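Local coordinates for uronate isomerase (PDB 2Q01), which catalyses the isomerisation of D-glucuronate to D-fructuronate, and of D-galacturonate to D-tagaturonate, in the pentose and glucuronate interconversion pathway, at residues Val318-Ser323 and Lys328-Pro333; Pro199-Val202 and Glu208-Pro211. All coordinates share one frame; numbering follows the deposited sequence.

Interaction 1. Residues Val318-Ser323 and Lys328-Pro333; sequences VGLLNS and KGADIP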
# COMPACT_ATOMS: atom_id res chain seq x y z
N VAL B 318 -21.09 -7.32 -16.94
CA VAL B 318 -21.69 -7.04 -18.25
C VAL B 318 -23.15 -7.50 -18.28
O VAL B 318 -24.01 -6.78 -18.78
CB VAL B 318 -20.88 -7.68 -19.41
CG1 VAL B 318 -21.43 -7.25 -20.76
CG2 VAL B 318 -19.40 -7.31 -19.31
N GLY B 319 -23.41 -8.68 -17.72
CA GLY B 319 -24.76 -9.21 -17.59
C GLY B 319 -25.70 -8.29 -16.82
O GLY B 319 -26.83 -8.06 -17.23
N LEU B 320 -25.20 -7.75 -15.71
CA LEU B 320 -25.92 -6.80 -14.88
C LEU B 320 -26.15 -5.45 -15.57
O LEU B 320 -27.14 -4.77 -15.29
CB LEU B 320 -25.17 -6.60 -13.56
CG LEU B 320 -25.76 -5.84 -12.37
CD1 LEU B 320 -26.94 -6.59 -11.77
CD2 LEU B 320 -24.69 -5.60 -11.33
N LEU B 321 -25.23 -5.05 -16.45
CA LEU B 321 -25.38 -3.83 -17.24
C LEU B 321 -26.51 -3.97 -18.28
O LEU B 321 -27.23 -3.00 -18.56
CB LEU B 321 -24.06 -3.44 -17.92
CG LEU B 321 -24.03 -2.32 -18.97
CD1 LEU B 321 -24.42 -0.97 -18.38
CD2 LEU B 321 -22.67 -2.25 -19.65
N ASN B 322 -26.67 -5.18 -18.82
CA ASN B 322 -27.75 -5.47 -19.76
C ASN B 322 -29.12 -5.49 -19.09
O ASN B 322 -30.07 -4.86 -19.56
CB ASN B 322 -27.50 -6.79 -20.51
CG ASN B 322 -26.28 -6.73 -21.43
OD1 ASN B 322 -25.96 -5.68 -22.00
ND2 ASN B 322 -25.61 -7.87 -21.58
N SER B 323 -29.22 -6.21 -17.97
CA SER B 323 -30.50 -6.41 -17.28
C SER B 323 -30.94 -5.24 -16.40
O SER B 323 -32.13 -4.91 -16.38
CB SER B 323 -30.49 -7.71 -16.46
OG SER B 323 -29.52 -7.66 -15.43
N LYS B 328 -25.16 -0.18 -10.25
CA LYS B 328 -25.75 -1.33 -9.56
C LYS B 328 -24.72 -2.08 -8.71
O LYS B 328 -24.90 -3.25 -8.38
CB LYS B 328 -26.45 -2.27 -10.55
CG LYS B 328 -27.60 -1.62 -11.35
CD LYS B 328 -28.70 -1.07 -10.44
CE LYS B 328 -29.70 -0.23 -11.23
NZ LYS B 328 -30.60 0.55 -10.34
N GLY B 329 -23.65 -1.38 -8.34
CA GLY B 329 -22.64 -1.92 -7.44
C GLY B 329 -21.60 -2.79 -8.10
O GLY B 329 -20.99 -3.63 -7.45
N ALA B 330 -21.39 -2.60 -9.39
CA ALA B 330 -20.38 -3.37 -10.11
C ALA B 330 -19.30 -2.48 -10.70
O ALA B 330 -18.75 -2.81 -11.75
CB ALA B 330 -21.03 -4.24 -11.17
N ASP B 331 -19.01 -1.36 -10.04
CA ASP B 331 -17.93 -0.46 -10.47
C ASP B 331 -16.70 -0.68 -9.57
O ASP B 331 -16.72 -0.35 -8.39
CB ASP B 331 -18.37 1.01 -10.44
CG ASP B 331 -19.71 1.24 -11.16
OD1 ASP B 331 -20.07 0.46 -12.06
OD2 ASP B 331 -20.39 2.22 -10.81
N ILE B 332 -15.65 -1.25 -10.17
CA ILE B 332 -14.47 -1.70 -9.44
C ILE B 332 -13.33 -0.71 -9.67
O ILE B 332 -13.14 -0.25 -10.79
CB ILE B 332 -14.05 -3.14 -9.92
CG1 ILE B 332 -15.26 -4.08 -10.05
CG2 ILE B 332 -12.99 -3.75 -9.01
CD1 ILE B 332 -16.03 -4.39 -8.74
N PRO B 333 -12.59 -0.34 -8.61
CA PRO B 333 -11.42 0.54 -8.77
C PRO B 333 -10.31 -0.03 -9.64
O PRO B 333 -10.14 -1.25 -9.72
CB PRO B 333 -10.89 0.68 -7.34
CG PRO B 333 -12.05 0.41 -6.48
CD PRO B 333 -12.82 -0.66 -7.19
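Leu320, on the short helix 318-323, faces the loop in which the chain returns, its CA lying 7.6 Å from the CA of Lys328, the nearest pair of CA atoms across the two segments. From the helix side the contact is made by this one leucine. Its CG stands anti to the backbone N (chi1 -170°), which carries the branched end across to the returning chain, and the CD2 methyl does most of the touching. CD2 rests 3.8 Å from Lys328 CB and 3.9 Å from Ala330 CB, so one methyl meets two small aliphatic groups of the same turn; it also lies 3.8 Å from the carbonyl O of Lys328. The branch carbon CG follows at 4.1 Å from Lys328 CB.

A lysine suits this place because its two ends do different work. The first methylene packs on the leucine, the side chains crossing at about a right angle, while a bend at chi2 (-59°) leads the rest of the chain away and its NZ to a weak hydrogen bond with Arg86 O. Between Lys328 and Ala330 comes Gly329, whose positive phi of 83° is readily adopted by glycine; on either side of it in sequence, Lys328 and Ala330 both direct their CB atoms toward the helix. The alanine offers a methyl and nothing longer to the buried leucine, which also packs on Leu80.

In this TIM-barrel protein the contact belongs to the long excursion that follows strand 305-308. His377 of the second subunit packs on both Leu320 and Ala330, bringing the contact to the subunit interface. Beyond Ala330 the chain enters strand 332-333, which pairs antiparallel with strand 312-313, so helix 318-323 sits in the connection between these two short strands.

Interaction 2. Residues Pro199-Val202 and Glu208-Pro211; sequences PDAV and ERSP
Ser210 meets Ala201 where a loop of the TIM barrel, the one that follows strand 192-194, turns into helix 210-221; the two CA atoms are 5.3 Å apart. Ser210 opens the helix, just after Arg209 at the N-cap position. Followed outward, its CB passes 3.4 Å from Ala201 O, and the hydroxyl, set anti to the backbone N (chi1 -175°), brings OG to a hydrogen-bonding distance of 3.1 Å from that same oxygen. Asp204 O is a second, weak acceptor within reach of the same single hydroxyl proton, so the two carbonyls compete for it or share it. A short polar side chain suits this buried place, because it can bond to a backbone oxygen close to its own main chain.

Alanine suits the place across from it, its small methyl pointing toward the 208-211 segment and also packing on His175 and on Ala213 of the helix. At the solvent-exposed border of the contact Arg209 extends its chain so that NH1 comes to 4.5 Å from Ala201 CB, the guanidinium lying obliquely to that methyl. Ser210 also offers its CA-H to the alanine carbonyl, with CA 3.5 Å from Ala201 O and an angle of 132° at the hydrogen.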
# COMPACT_ATOMS: atom_id res chain seq x y z
N PRO B 199 -19.98 17.18 -16.48
CA PRO B 199 -20.14 17.08 -17.93
C PRO B 199 -19.82 15.72 -18.57
O PRO B 199 -19.81 15.62 -19.79
CB PRO B 199 -19.19 18.16 -18.45
CG PRO B 199 -18.12 18.24 -17.44
CD PRO B 199 -18.72 17.86 -16.12
N ASP B 200 -19.61 14.70 -17.74
CA ASP B 200 -19.16 13.36 -18.16
C ASP B 200 -19.85 12.74 -19.37
O ASP B 200 -19.20 12.12 -20.20
CB ASP B 200 -19.26 12.38 -16.99
CG ASP B 200 -18.25 12.66 -15.88
OD1 ASP B 200 -17.47 13.63 -16.00
OD2 ASP B 200 -18.25 11.90 -14.90
N ALA B 201 -21.17 12.91 -19.46
CA ALA B 201 -21.96 12.30 -20.52
C ALA B 201 -21.78 12.95 -21.90
O ALA B 201 -21.99 12.30 -22.93
CB ALA B 201 -23.43 12.24 -20.14
N VAL B 202 -21.37 14.23 -21.92
CA VAL B 202 -21.14 14.93 -23.19
C VAL B 202 -19.64 15.07 -23.49
O VAL B 202 -19.24 15.82 -24.39
CB VAL B 202 -21.86 16.32 -23.26
CG1 VAL B 202 -23.36 16.15 -23.17
CG2 VAL B 202 -21.37 17.26 -22.17
N GLU B 208 -22.40 5.01 -23.41
CA GLU B 208 -23.47 4.54 -24.29
C GLU B 208 -24.64 5.52 -24.41
O GLU B 208 -25.32 5.56 -25.43
CB GLU B 208 -23.96 3.13 -23.89
CG GLU B 208 -24.83 3.04 -22.62
CD GLU B 208 -24.04 3.09 -21.32
OE1 GLU B 208 -22.81 2.89 -21.35
OE2 GLU B 208 -24.66 3.31 -20.26
N ARG B 209 -24.83 6.33 -23.37
CA ARG B 209 -25.92 7.29 -23.32
C ARG B 209 -25.49 8.70 -23.76
O ARG B 209 -26.19 9.68 -23.51
CB ARG B 209 -26.55 7.30 -21.92
CG ARG B 209 -25.57 7.61 -20.80
CD ARG B 209 -25.99 6.97 -19.49
NE ARG B 209 -24.89 6.99 -18.53
CZ ARG B 209 -24.63 7.98 -17.68
NH1 ARG B 209 -25.39 9.07 -17.65
NH2 ARG B 209 -23.60 7.89 -16.85
N SER B 210 -24.34 8.77 -24.43
CA SER B 210 -23.79 10.02 -24.97
C SER B 210 -24.56 10.67 -26.14
O SER B 210 -24.74 11.89 -26.12
CB SER B 210 -22.30 9.86 -25.31
OG SER B 210 -21.72 11.08 -25.73
N PRO B 211 -25.00 9.89 -27.17
CA PRO B 211 -25.79 10.52 -28.24
C PRO B 211 -27.10 11.21 -27.81
O PRO B 211 -27.43 12.27 -28.34
CB PRO B 211 -26.09 9.36 -29.20
CG PRO B 211 -25.87 8.14 -28.41
CD PRO B 211 -24.76 8.47 -27.48

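How the interactions relate
Both contacts are mostly buried and belong to excursions of the same barrel, but they share no helix or strand: interaction 2 lies in the loop after strand 192-194, interaction 1 in that after strand 305-308. Interaction 1 is aliphatic and abuts a second subunit. Interaction 2 is carried by a hydroxyl and a backbone carbonyl at a helix start, has an exposed arginine at its border, and is touched by no other chain. Their centres are 18 Å apart, with nearest atoms about 5 Å apart. A bridge nonetheless joins their neighbourhoods: Arg326, between the two segments of interaction 1, forms a salt bridge with Glu208 of interaction 2.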